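Local atomic coordinates of putative amidohydrolase/peptidase (Burkholderia cenocepacia, PDB entry 4WJB), a protein that is a putative zinc-dependent amidohydrolase of the peptidase M20 family, probably hydrolysing carbon-nitrogen bonds other than peptide bonds. Residues 89-95 against 195-201; 153-157 against 191-196; 218-222 against 348-352; 343-347 against 381-385. One frame throughout, in Å; residues are numbered along the deposited sequence.

Contact 1. Residues 89-95 against 195-201; sequences APVMTGS and PVHAAYE. With EDO (1,2-ethanediol), chain J; EDO (1,2-ethanediol), chain K; SO4 (sulfate ion), chain F.
M92 and Y200 lie on neighbouring parallel strands, 91-95 and 198-201, in the central sheet of the zinc-binding catalytic domain of this M20-family protein. Backbone bonds set the pairing. M92 N donates to A198 O (2.9 Å, 168° at the hydrogen), and M92 O receives Y200 N. Ahead of the strands, H197 N reaches P90 O with a more bent bond of 140°. Strand 133-138 flanks 91-95 through further backbone bonds to V91, T93 and S95.

The apolar contacts divide between the two faces of the sheet. V91 and Y200 share the one packed by helix 403-421, where V91 CG1 comes to the edge of the tyrosine ring, 4.3 Å from Y200 CD2. V91 CG2 meets the edge of the H197 imidazole, whose NE2 is hydrogen-bonded to E423. On the other face, M92 CE, on a chain bent at chi3, approaches A199 CB.

Side-chain polar bonds gather toward the zinc end, where H96 and H203 continue the two strands as metal ligands. T93 turns its hydroxyl back to the neighbouring strand, OG1 standing opposite the backbone N about CA-CB (chi1 -172°), and donates to Y200 O from above the carbonyl plane. The extended E201 side chain brings its carboxylate toward strand 91-95; its OE2 accepts from A373 N, while S95 OG donates to E201 OE1 at 2.8 Å, meeting it from above the carboxylate plane.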
loop_
_atom_site.group_PDB
_atom_site.type_symbol
_atom_site.label_atom_id
_atom_site.label_comp_id
_atom_site.label_asym_id
_atom_site.label_seq_id
_atom_site.Cartn_x
_atom_site.Cartn_y
_atom_site.Cartn_z
ATOM N N ALA A 89 -26.820 -37.099 -29.592
ATOM C CA ALA A 89 -26.239 -36.029 -28.791
ATOM C C ALA A 89 -25.520 -35.039 -29.700
ATOM O O ALA A 89 -24.755 -35.437 -30.581
ATOM C CB ALA A 89 -25.281 -36.593 -27.745
ATOM N N PRO A 90 -25.780 -33.742 -29.504
ATOM C CA PRO A 90 -25.240 -32.732 -30.412
ATOM C C PRO A 90 -23.783 -32.387 -30.144
ATOM O O PRO A 90 -23.269 -32.599 -29.039
ATOM C CB PRO A 90 -26.125 -31.517 -30.134
ATOM C CG PRO A 90 -26.459 -31.661 -28.685
ATOM C CD PRO A 90 -26.667 -33.147 -28.490
ATOM N N VAL A 91 -23.125 -31.863 -31.171
ATOM C CA VAL A 91 -21.891 -31.126 -30.983
ATOM C C VAL A 91 -22.279 -29.661 -30.840
ATOM O O VAL A 91 -23.048 -29.142 -31.649
ATOM C CB VAL A 91 -20.906 -31.319 -32.151
ATOM C CG1 VAL A 91 -19.689 -30.402 -31.977
ATOM C CG2 VAL A 91 -20.470 -32.774 -32.224
ATOM N N MET A 92 -21.767 -29.006 -29.804
ATOM C CA MET A 92 -22.155 -27.631 -29.503
ATOM C C MET A 92 -20.955 -26.701 -29.624
ATOM O O MET A 92 -19.838 -27.072 -29.281
ATOM C CB MET A 92 -22.764 -27.534 -28.096
ATOM C CG MET A 92 -23.171 -26.113 -27.672
ATOM S SD MET A 92 -24.172 -26.042 -26.159
ATOM C CE MET A 92 -23.084 -26.857 -24.985
ATOM N N THR A 93 -21.189 -25.499 -30.134
ATOM C CA THR A 93 -20.143 -24.493 -30.182
ATOM C C THR A 93 -20.765 -23.119 -30.027
ATOM O O THR A 93 -21.919 -22.909 -30.375
ATOM C CB THR A 93 -19.325 -24.564 -31.492
ATOM O OG1 THR A 93 -18.196 -23.686 -31.399
ATOM C CG2 THR A 93 -20.172 -24.180 -32.699
ATOM N N GLY A 94 -20.009 -22.183 -29.474
ATOM C CA GLY A 94 -20.529 -20.846 -29.303
ATOM C C GLY A 94 -19.884 -20.149 -28.131
ATOM O O GLY A 94 -18.895 -20.627 -27.569
ATOM N N SER A 95 -20.463 -19.020 -27.752
ATOM C CA SER A 95 -19.846 -18.156 -26.765
ATOM C C SER A 95 -20.896 -17.163 -26.293
ATOM O O SER A 95 -22.086 -17.484 -26.258
ATOM C CB SER A 95 -18.625 -17.454 -27.368
ATOM O OG SER A 95 -17.858 -16.780 -26.389
ATOM N N PRO A 195 -27.722 -34.929 -22.719
ATOM C CA PRO A 195 -26.406 -35.351 -23.223
ATOM C C PRO A 195 -25.861 -34.454 -24.336
ATOM O O PRO A 195 -26.576 -34.146 -25.296
ATOM C CB PRO A 195 -26.672 -36.760 -23.764
ATOM C CG PRO A 195 -27.877 -37.235 -23.019
ATOM C CD PRO A 195 -28.715 -36.016 -22.789
ATOM N N VAL A 196 -24.603 -34.042 -24.198
ATOM C CA VAL A 196 -23.901 -33.307 -25.248
ATOM C C VAL A 196 -22.676 -34.109 -25.674
ATOM O O VAL A 196 -21.878 -34.514 -24.832
ATOM C CB VAL A 196 -23.478 -31.898 -24.775
ATOM C CG1 VAL A 196 -22.555 -31.231 -25.785
ATOM C CG2 VAL A 196 -24.696 -31.037 -24.521
ATOM N N HIS A 197 -22.535 -34.361 -26.975
ATOM C CA HIS A 197 -21.447 -35.203 -27.462
ATOM C C HIS A 197 -20.089 -34.550 -27.230
ATOM O O HIS A 197 -19.161 -35.181 -26.724
ATOM C CB HIS A 197 -21.625 -35.519 -28.952
ATOM C CG HIS A 197 -20.529 -36.368 -29.518
ATOM N ND1 HIS A 197 -20.360 -37.693 -29.174
ATOM C CD2 HIS A 197 -19.529 -36.072 -30.381
ATOM C CE1 HIS A 197 -19.311 -38.181 -29.814
ATOM N NE2 HIS A 197 -18.788 -37.218 -30.553
ATOM N N ALA A 198 -19.981 -33.281 -27.609
ATOM C CA ALA A 198 -18.764 -32.513 -27.403
ATOM C C ALA A 198 -19.086 -31.034 -27.508
ATOM O O ALA A 198 -20.088 -30.650 -28.121
ATOM C CB ALA A 198 -17.689 -32.902 -28.415
ATOM N N ALA A 199 -18.243 -30.207 -26.899
ATOM C CA ALA A 199 -18.417 -28.766 -26.968
ATOM C C ALA A 199 -17.093 -28.088 -27.287
ATOM O O ALA A 199 -16.042 -28.504 -26.808
ATOM C CB ALA A 199 -18.994 -28.228 -25.669
ATOM N N TYR A 200 -17.159 -27.048 -28.107
ATOM C CA TYR A 200 -15.983 -26.268 -28.465
ATOM C C TYR A 200 -16.290 -24.786 -28.390
ATOM O O TYR A 200 -17.311 -24.353 -28.903
ATOM C CB TYR A 200 -15.513 -26.617 -29.873
ATOM C CG TYR A 200 -15.047 -28.037 -30.036
ATOM C CD1 TYR A 200 -13.756 -28.402 -29.688
ATOM C CD2 TYR A 200 -15.894 -29.013 -30.547
ATOM C CE1 TYR A 200 -13.317 -29.705 -29.838
ATOM C CE2 TYR A 200 -15.463 -30.317 -30.704
ATOM C CZ TYR A 200 -14.181 -30.657 -30.350
ATOM O OH TYR A 200 -13.756 -31.953 -30.500
ATOM N N GLU A 201 -15.409 -24.008 -27.765
ATOM C CA GLU A 201 -15.557 -22.555 -27.768
ATOM C C GLU A 201 -14.330 -21.886 -28.378
ATOM O O GLU A 201 -13.200 -22.093 -27.935
ATOM C CB GLU A 201 -15.803 -22.011 -26.351
ATOM C CG GLU A 201 -15.947 -20.488 -26.319
ATOM C CD GLU A 201 -16.485 -19.952 -25.000
ATOM O OE1 GLU A 201 -16.605 -18.713 -24.868
ATOM O OE2 GLU A 201 -16.789 -20.757 -24.101
HETATM C C1 EDO J . -18.860 -24.118 -25.947
HETATM O O1 EDO J . -20.240 -24.223 -26.300
HETATM C C2 EDO J . -18.759 -23.326 -24.651
HETATM O O2 EDO J . -19.303 -22.020 -24.859
HETATM C C1 EDO K . -15.033 -36.509 -28.792
HETATM O O1 EDO K . -15.293 -36.814 -27.420
HETATM C C2 EDO K . -14.541 -35.072 -28.899
HETATM O O2 EDO K . -14.852 -34.570 -30.203
HETATM S S SO4 F . -25.326 -40.975 -29.419
HETATM O O1 SO4 F . -24.202 -41.169 -28.509
HETATM O O2 SO4 F . -26.302 -40.084 -28.803
HETATM O O3 SO4 F . -24.859 -40.403 -30.674
HETATM O O4 SO4 F . -25.957 -42.258 -29.730
#

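Contact 2. Residues 153-157 against 191-196; sequences AGVFS and VGGYPV
F156 projects from helix 151-157 onto the loop 191-196, and its ring carries most of the contact. CG is anti to the backbone N (chi1 -175°), and the ring turns one face to the G192 backbone. G192 CA sits over that face, 3.8 Å from the centroid of the F156 ring and displaced toward the rim, a CH-pi contact. The glycine has a positive phi, and its backbone packs directly against F156.

Y194 has its ring carbon CG held between its own backbone N and carbonyl carbon (chi1 60°), a rotamer that brings the phenol back to the phenylalanine. The edge of F156 is directed at the face of Y194 in an offset edge-to-face pair, with planes at 89° and centroids 5.6 Å apart. Y194 OH also lies at the F156 rim, 3.4 Å from F156 CE2, and is hydrogen-bonded to R70.

This loop leads into strand 198-204 of the zinc-binding domain, and the contact packs it on a helix beside the central sheet. F78 of strand 77-81 touches both rings, and W138 makes a second edge-to-face pair with F156.

V155 and V191 cross at about a right angle, CG1 to CG1 at 3.7 Å. V191 CG1 also leans on F156 CB. Between the backbones, a water donates to F156 O and accepts from G193 N, both at 2.9 Å.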
loop_
_atom_site.group_PDB
_atom_site.type_symbol
_atom_site.label_atom_id
_atom_site.label_comp_id
_atom_site.label_asym_id
_atom_site.label_seq_id
_atom_site.Cartn_x
_atom_site.Cartn_y
_atom_site.Cartn_z
ATOM N N ALA A 153 -24.314 -20.283 -18.448
ATOM C CA ALA A 153 -23.612 -21.527 -18.702
ATOM C C ALA A 153 -23.472 -22.264 -17.372
ATOM O O ALA A 153 -23.437 -23.494 -17.332
ATOM C CB ALA A 153 -22.253 -21.274 -19.341
ATOM N N GLY A 154 -23.419 -21.498 -16.286
ATOM C CA GLY A 154 -23.379 -22.061 -14.949
ATOM C C GLY A 154 -24.621 -22.872 -14.622
ATOM O O GLY A 154 -24.518 -24.014 -14.170
ATOM N N VAL A 155 -25.795 -22.288 -14.841
ATOM C CA VAL A 155 -27.049 -23.017 -14.647
ATOM C C VAL A 155 -27.096 -24.238 -15.568
ATOM O O VAL A 155 -27.508 -25.324 -15.163
ATOM C CB VAL A 155 -28.281 -22.131 -14.917
ATOM C CG1 VAL A 155 -29.567 -22.930 -14.702
ATOM C CG2 VAL A 155 -28.265 -20.902 -14.017
ATOM N N PHE A 156 -26.652 -24.050 -16.805
ATOM C CA PHE A 156 -26.611 -25.136 -17.786
ATOM C C PHE A 156 -25.758 -26.292 -17.275
ATOM O O PHE A 156 -26.041 -27.461 -17.552
ATOM C CB PHE A 156 -26.063 -24.616 -19.124
ATOM C CG PHE A 156 -26.091 -25.631 -20.244
ATOM C CD1 PHE A 156 -25.053 -26.540 -20.407
ATOM C CD2 PHE A 156 -27.144 -25.653 -21.151
ATOM C CE1 PHE A 156 -25.075 -27.465 -21.445
ATOM C CE2 PHE A 156 -27.168 -26.572 -22.192
ATOM C CZ PHE A 156 -26.136 -27.479 -22.335
ATOM N N SER A 157 -24.728 -25.955 -16.500
ATOM C CA SER A 157 -23.701 -26.918 -16.134
ATOM C C SER A 157 -23.768 -27.372 -14.678
ATOM O O SER A 157 -22.897 -28.107 -14.219
ATOM C CB SER A 157 -22.320 -26.327 -16.421
ATOM O OG SER A 157 -22.232 -25.892 -17.771
ATOM N N VAL A 191 -33.020 -25.753 -19.051
ATOM C CA VAL A 191 -31.633 -25.317 -19.112
ATOM C C VAL A 191 -30.710 -26.490 -18.801
ATOM O O VAL A 191 -30.652 -26.957 -17.664
ATOM C CB VAL A 191 -31.348 -24.168 -18.118
ATOM C CG1 VAL A 191 -29.946 -23.617 -18.339
ATOM C CG2 VAL A 191 -32.385 -23.058 -18.265
ATOM N N GLY A 192 -29.989 -26.970 -19.810
ATOM C CA GLY A 192 -29.099 -28.102 -19.615
ATOM C C GLY A 192 -29.851 -29.383 -19.295
ATOM O O GLY A 192 -31.052 -29.502 -19.570
ATOM N N GLY A 193 -29.138 -30.347 -18.724
ATOM C CA GLY A 193 -29.746 -31.599 -18.310
ATOM C C GLY A 193 -29.929 -32.630 -19.414
ATOM O O GLY A 193 -30.677 -33.591 -19.243
ATOM N N TYR A 194 -29.257 -32.437 -20.546
ATOM C CA TYR A 194 -29.324 -33.409 -21.640
ATOM C C TYR A 194 -27.916 -33.728 -22.149
ATOM O O TYR A 194 -27.014 -32.908 -22.014
ATOM C CB TYR A 194 -30.212 -32.886 -22.780
ATOM C CG TYR A 194 -29.727 -31.591 -23.382
ATOM C CD1 TYR A 194 -28.780 -31.585 -24.398
ATOM C CD2 TYR A 194 -30.220 -30.373 -22.936
ATOM C CE1 TYR A 194 -28.327 -30.397 -24.949
ATOM C CE2 TYR A 194 -29.772 -29.179 -23.476
ATOM C CZ TYR A 194 -28.824 -29.198 -24.478
ATOM O OH TYR A 194 -28.387 -28.017 -25.022
ATOM N N PRO A 195 -27.722 -34.929 -22.719
ATOM C CA PRO A 195 -26.406 -35.351 -23.223
ATOM C C PRO A 195 -25.861 -34.454 -24.336
ATOM O O PRO A 195 -26.576 -34.146 -25.296
ATOM C CB PRO A 195 -26.672 -36.760 -23.764
ATOM C CG PRO A 195 -27.877 -37.235 -23.019
ATOM C CD PRO A 195 -28.715 -36.016 -22.789
ATOM N N VAL A 196 -24.603 -34.042 -24.198
ATOM C CA VAL A 196 -23.901 -33.307 -25.248
ATOM C C VAL A 196 -22.676 -34.109 -25.674
ATOM O O VAL A 196 -21.878 -34.514 -24.832
ATOM C CB VAL A 196 -23.478 -31.898 -24.775
ATOM C CG1 VAL A 196 -22.555 -31.231 -25.785
ATOM C CG2 VAL A 196 -24.696 -31.037 -24.521
HETATM O O HOH W 1 -26.305 -29.963 -18.896
#

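Contact 3. Residues 218-222 against 348-352; sequences GVVTA and IDTVR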
loop_
_atom_site.group_PDB
_atom_site.type_symbol
_atom_site.label_atom_id
_atom_site.label_comp_id
_atom_site.label_asym_id
_atom_site.label_seq_id
_atom_site.Cartn_x
_atom_site.Cartn_y
_atom_site.Cartn_z
ATOM N N GLY A 218 -4.051 -21.265 -30.453
ATOM C CA GLY A 218 -3.815 -21.769 -29.117
ATOM C C GLY A 218 -4.663 -22.995 -28.836
ATOM O O GLY A 218 -5.894 -22.914 -28.796
ATOM N N VAL A 219 -4.003 -24.136 -28.662
ATOM C CA VAL A 219 -4.672 -25.358 -28.234
ATOM C C VAL A 219 -4.852 -25.312 -26.717
ATOM O O VAL A 219 -3.910 -25.576 -25.966
ATOM C CB VAL A 219 -3.870 -26.613 -28.625
ATOM C CG1 VAL A 219 -4.590 -27.871 -28.166
ATOM C CG2 VAL A 219 -3.619 -26.644 -30.125
ATOM N N VAL A 220 -6.053 -24.965 -26.266
ATOM C CA VAL A 220 -6.296 -24.777 -24.838
ATOM C C VAL A 220 -6.419 -26.117 -24.121
ATOM O O VAL A 220 -7.297 -26.925 -24.432
ATOM C CB VAL A 220 -7.559 -23.948 -24.585
ATOM C CG1 VAL A 220 -7.698 -23.635 -23.096
ATOM C CG2 VAL A 220 -7.518 -22.668 -25.406
ATOM N N THR A 221 -5.527 -26.346 -23.164
ATOM C CA THR A 221 -5.454 -27.628 -22.480
ATOM C C THR A 221 -6.254 -27.607 -21.180
ATOM O O THR A 221 -6.735 -28.646 -20.721
ATOM C CB THR A 221 -3.993 -28.015 -22.172
ATOM O OG1 THR A 221 -3.339 -26.930 -21.495
ATOM C CG2 THR A 221 -3.240 -28.324 -23.453
ATOM N N ALA A 222 -6.419 -26.419 -20.609
ATOM C CA ALA A 222 -7.039 -26.281 -19.293
ATOM C C ALA A 222 -7.345 -24.831 -18.956
ATOM O O ALA A 222 -6.770 -23.915 -19.538
ATOM C CB ALA A 222 -6.133 -26.876 -18.213
ATOM N N ILE A 348 -9.174 -31.669 -27.036
ATOM C CA ILE A 348 -7.869 -31.037 -27.162
ATOM C C ILE A 348 -7.119 -31.570 -28.372
ATOM O O ILE A 348 -6.636 -30.797 -29.199
ATOM C CB ILE A 348 -7.016 -31.263 -25.900
ATOM C CG1 ILE A 348 -7.632 -30.536 -24.702
ATOM C CG2 ILE A 348 -5.587 -30.826 -26.142
ATOM C CD1 ILE A 348 -6.998 -30.911 -23.371
ATOM N N ASP A 349 -7.028 -32.894 -28.470
ATOM C CA ASP A 349 -6.382 -33.538 -29.611
ATOM C C ASP A 349 -7.073 -33.200 -30.927
ATOM O O ASP A 349 -6.416 -33.013 -31.949
ATOM C CB ASP A 349 -6.344 -35.059 -29.421
ATOM C CG ASP A 349 -5.478 -35.474 -28.246
ATOM O OD1 ASP A 349 -4.830 -34.591 -27.644
ATOM O OD2 ASP A 349 -5.436 -36.681 -27.931
ATOM N N THR A 350 -8.398 -33.118 -30.901
ATOM C CA THR A 350 -9.157 -32.780 -32.104
ATOM C C THR A 350 -8.785 -31.384 -32.596
ATOM O O THR A 350 -8.583 -31.166 -33.792
ATOM C CB THR A 350 -10.673 -32.859 -31.851
ATOM O OG1 THR A 350 -11.027 -34.210 -31.527
ATOM C CG2 THR A 350 -11.451 -32.416 -33.081
ATOM N N VAL A 351 -8.675 -30.448 -31.659
ATOM C CA VAL A 351 -8.271 -29.082 -31.973
ATOM C C VAL A 351 -6.853 -29.035 -32.545
ATOM O O VAL A 351 -6.616 -28.425 -33.591
ATOM C CB VAL A 351 -8.344 -28.174 -30.722
ATOM C CG1 VAL A 351 -7.629 -26.848 -30.973
ATOM C CG2 VAL A 351 -9.791 -27.946 -30.315
ATOM N N ARG A 352 -5.917 -29.687 -31.861
ATOM C CA ARG A 352 -4.530 -29.698 -32.313
ATOM C C ARG A 352 -4.415 -30.335 -33.697
ATOM O O ARG A 352 -3.732 -29.809 -34.575
ATOM C CB ARG A 352 -3.638 -30.439 -31.317
ATOM C CG ARG A 352 -2.159 -30.319 -31.634
ATOM C CD ARG A 352 -1.295 -31.107 -30.658
ATOM N NE ARG A 352 -1.427 -30.638 -29.281
ATOM C CZ ARG A 352 -2.101 -31.282 -28.334
ATOM N NH1 ARG A 352 -2.712 -32.427 -28.614
ATOM N NH2 ARG A 352 -2.164 -30.784 -27.107
#
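Strand 218-222 and helix 348-352 run almost antiparallel, at 170° between their directions, with their axes approaching to 8.1 Å; no hydrogen bond joins them. V219 is the central side chain of the interface. Its two methyl groups are divided between neighbouring parts of the helix: CG1 meets I348 CG2 at 3.7 Å and also rests near I348 O, while CG2 faces V351 CG1 at 4.1 Å and the backbone of R352.

I348 reaches further down the strand. Its CG1 is anti to the carbonyl carbon (chi1 -66°) and the chain then runs on extended, so that CG1 passes V220 O and CD1 ends 3.5 Å from T221 O. F343 lies against the same isoleucine. V220, pointing away from the helix, packs on M384 and F386 of strand 382-387.

R352 closes the partly exposed side. Its aliphatic CB lies against V219, then the chain bends at chi3 and brings the flat guanidinium over V219 CG1, which stands 3.9 Å from R352 NH2 on one face of the group. The edge is used for charge: R352 NH1 forms a salt bridge to D349 OD1, one helical turn back, at 3.2 Å. The acceptor lies within the guanidinium plane, while the carboxylate is met from above its own plane. NH2 pairs with D364 of strand 362-367, so the two acidic groups probably limit its rotation.

Strands 362-367 and 382-387 both pair with this strand, and the helix packs alongside it: layered alpha/beta packing of the catalytic domain of the M20 peptidase fold.

Contact 4. Residues 343-347 against 381-385; sequences FAPRC and PTGMI
The apolar centre is the ring of F343, set against M384. F343 CZ is 3.6 Å from M384 CG, and the methionine chain, bent at chi3 (80°), carries the sulfur past the same corner of the ring. M384 SD stands 4.7 Å from the centroid of the F343 ring in an oblique Met-aromatic contact. T382 CG2 lies 4.1 Å from F343 CE1, and V220 of strand 217-234 touches both F343 and M384.

Outward from the ring come C347 and A344. C347 CB rests on the G383 backbone, 3.6 Å from G383 N. C347 SG is directed to the beginning of strand 382-385, 3.4 Å from P381 O, and Y200 packs on this cysteine from strand 198-204. A344 CB meets P381 CB at the more exposed end.

The polar link is a single backbone bond. A344 N donates to T382 O (2.9 Å, 159° at the hydrogen). The same oxygen approaches F343 CB and C347 CB, so it is closely surrounded. T382 OG1 is turned to A380 O, with which it is hydrogen-bonded.

A344 is the N-cap of helix 345-357, and its bond to T382 ties the start of that helix to the start of strand 382-387. M384 packs near H203, a zinc ligand, so the contact sets the beginning of a helix on the beginning of a strand beside the metal site of the M20 catalytic domain.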
loop_
_atom_site.group_PDB
_atom_site.type_symbol
_atom_site.label_atom_id
_atom_site.label_comp_id
_atom_site.label_asym_id
_atom_site.label_seq_id
_atom_site.Cartn_x
_atom_site.Cartn_y
_atom_site.Cartn_z
ATOM N N PHE A 343 -9.571 -29.602 -19.812
ATOM C CA PHE A 343 -10.526 -29.869 -20.881
ATOM C C PHE A 343 -10.378 -31.307 -21.333
ATOM O O PHE A 343 -9.459 -32.003 -20.906
ATOM C CB PHE A 343 -10.337 -28.881 -22.033
ATOM C CG PHE A 343 -10.824 -27.496 -21.707
ATOM C CD1 PHE A 343 -12.178 -27.255 -21.527
ATOM C CD2 PHE A 343 -9.932 -26.444 -21.546
ATOM C CE1 PHE A 343 -12.639 -25.986 -21.208
ATOM C CE2 PHE A 343 -10.383 -25.171 -21.231
ATOM C CZ PHE A 343 -11.737 -24.940 -21.060
ATOM N N ALA A 344 -11.307 -31.762 -22.165
ATOM C CA ALA A 344 -11.335 -33.152 -22.587
ATOM C C ALA A 344 -10.183 -33.466 -23.538
ATOM O O ALA A 344 -9.993 -32.773 -24.539
ATOM C CB ALA A 344 -12.671 -33.474 -23.239
ATOM N N PRO A 345 -9.403 -34.512 -23.216
ATOM C CA PRO A 345 -8.283 -34.957 -24.054
ATOM C C PRO A 345 -8.663 -35.130 -25.524
ATOM O O PRO A 345 -7.916 -34.689 -26.398
ATOM C CB PRO A 345 -7.896 -36.297 -23.423
ATOM C CG PRO A 345 -8.243 -36.124 -21.980
ATOM C CD PRO A 345 -9.506 -35.302 -21.974
ATOM N N ARG A 346 -9.814 -35.742 -25.789
ATOM C CA ARG A 346 -10.265 -35.951 -27.159
ATOM C C ARG A 346 -10.564 -34.629 -27.868
ATOM O O ARG A 346 -10.303 -34.486 -29.062
ATOM C CB ARG A 346 -11.502 -36.861 -27.188
ATOM C CG ARG A 346 -11.205 -38.315 -26.832
ATOM C CD ARG A 346 -12.447 -39.191 -26.935
ATOM N NE ARG A 346 -13.031 -39.169 -28.274
ATOM C CZ ARG A 346 -12.643 -39.953 -29.275
ATOM N NH1 ARG A 346 -11.664 -40.831 -29.097
ATOM N NH2 ARG A 346 -13.233 -39.860 -30.459
ATOM N N CYS A 347 -11.108 -33.664 -27.132
ATOM C CA CYS A 347 -11.391 -32.349 -27.704
ATOM C C CYS A 347 -10.105 -31.584 -27.980
ATOM O O CYS A 347 -9.967 -30.937 -29.020
ATOM C CB CYS A 347 -12.294 -31.535 -26.779
ATOM S SG CYS A 347 -13.995 -32.118 -26.746
ATOM N N PRO A 381 -17.850 -33.312 -22.848
ATOM C CA PRO A 381 -16.451 -33.238 -23.284
ATOM C C PRO A 381 -16.238 -31.910 -23.991
ATOM O O PRO A 381 -16.897 -31.642 -24.996
ATOM C CB PRO A 381 -16.306 -34.423 -24.249
ATOM C CG PRO A 381 -17.482 -35.331 -23.941
ATOM C CD PRO A 381 -18.582 -34.411 -23.506
ATOM N N THR A 382 -15.352 -31.076 -23.459
ATOM C CA THR A 382 -15.232 -29.707 -23.946
ATOM C C THR A 382 -13.782 -29.361 -24.273
ATOM O O THR A 382 -12.853 -29.861 -23.634
ATOM C CB THR A 382 -15.804 -28.713 -22.906
ATOM O OG1 THR A 382 -17.150 -29.093 -22.582
ATOM C CG2 THR A 382 -15.811 -27.284 -23.441
ATOM N N GLY A 383 -13.592 -28.528 -25.294
ATOM C CA GLY A 383 -12.293 -27.953 -25.594
ATOM C C GLY A 383 -12.416 -26.493 -26.004
ATOM O O GLY A 383 -13.519 -25.996 -26.254
ATOM N N MET A 384 -11.286 -25.797 -26.071
ATOM C CA MET A 384 -11.289 -24.407 -26.513
ATOM C C MET A 384 -10.222 -24.163 -27.577
ATOM O O MET A 384 -9.227 -24.886 -27.665
ATOM C CB MET A 384 -11.069 -23.450 -25.333
ATOM C CG MET A 384 -12.197 -23.414 -24.310
ATOM S SD MET A 384 -12.085 -21.980 -23.202
ATOM C CE MET A 384 -12.778 -20.687 -24.236
ATOM N N ILE A 385 -10.454 -23.134 -28.382
ATOM C CA ILE A 385 -9.537 -22.709 -29.429
ATOM C C ILE A 385 -9.258 -21.220 -29.254
ATOM O O ILE A 385 -10.194 -20.416 -29.237
ATOM C CB ILE A 385 -10.126 -22.960 -30.834
ATOM C CG1 ILE A 385 -10.524 -24.428 -31.001
ATOM C CG2 ILE A 385 -9.130 -22.537 -31.912
ATOM C CD1 ILE A 385 -11.513 -24.674 -32.146
#

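Overall arrangement
Contacts 1 and 4 are the buried ones, and they are joined directly: strands 198-204 and 382-387 are neighbours, with backbone bonds between A199 and both P381 and G383. Contacts 2 and 3 are partly buried. Contacts 3 and 4 share helix 345-357 and lie about 6 Å apart between centres, with T221 and F343 bridging them. Y200 of contact 1 also packs on T350 and V351 of that helix. Contact 2 meets contact 1 where M92 touches F156; P195 and V196 belong to both. Backbone pairing dominates contact 1, aromatic packing contact 2, and aliphatic contacts with a salt-bridged arginine contact 3; contact 4 mixes a Met-aromatic core with one backbone bond.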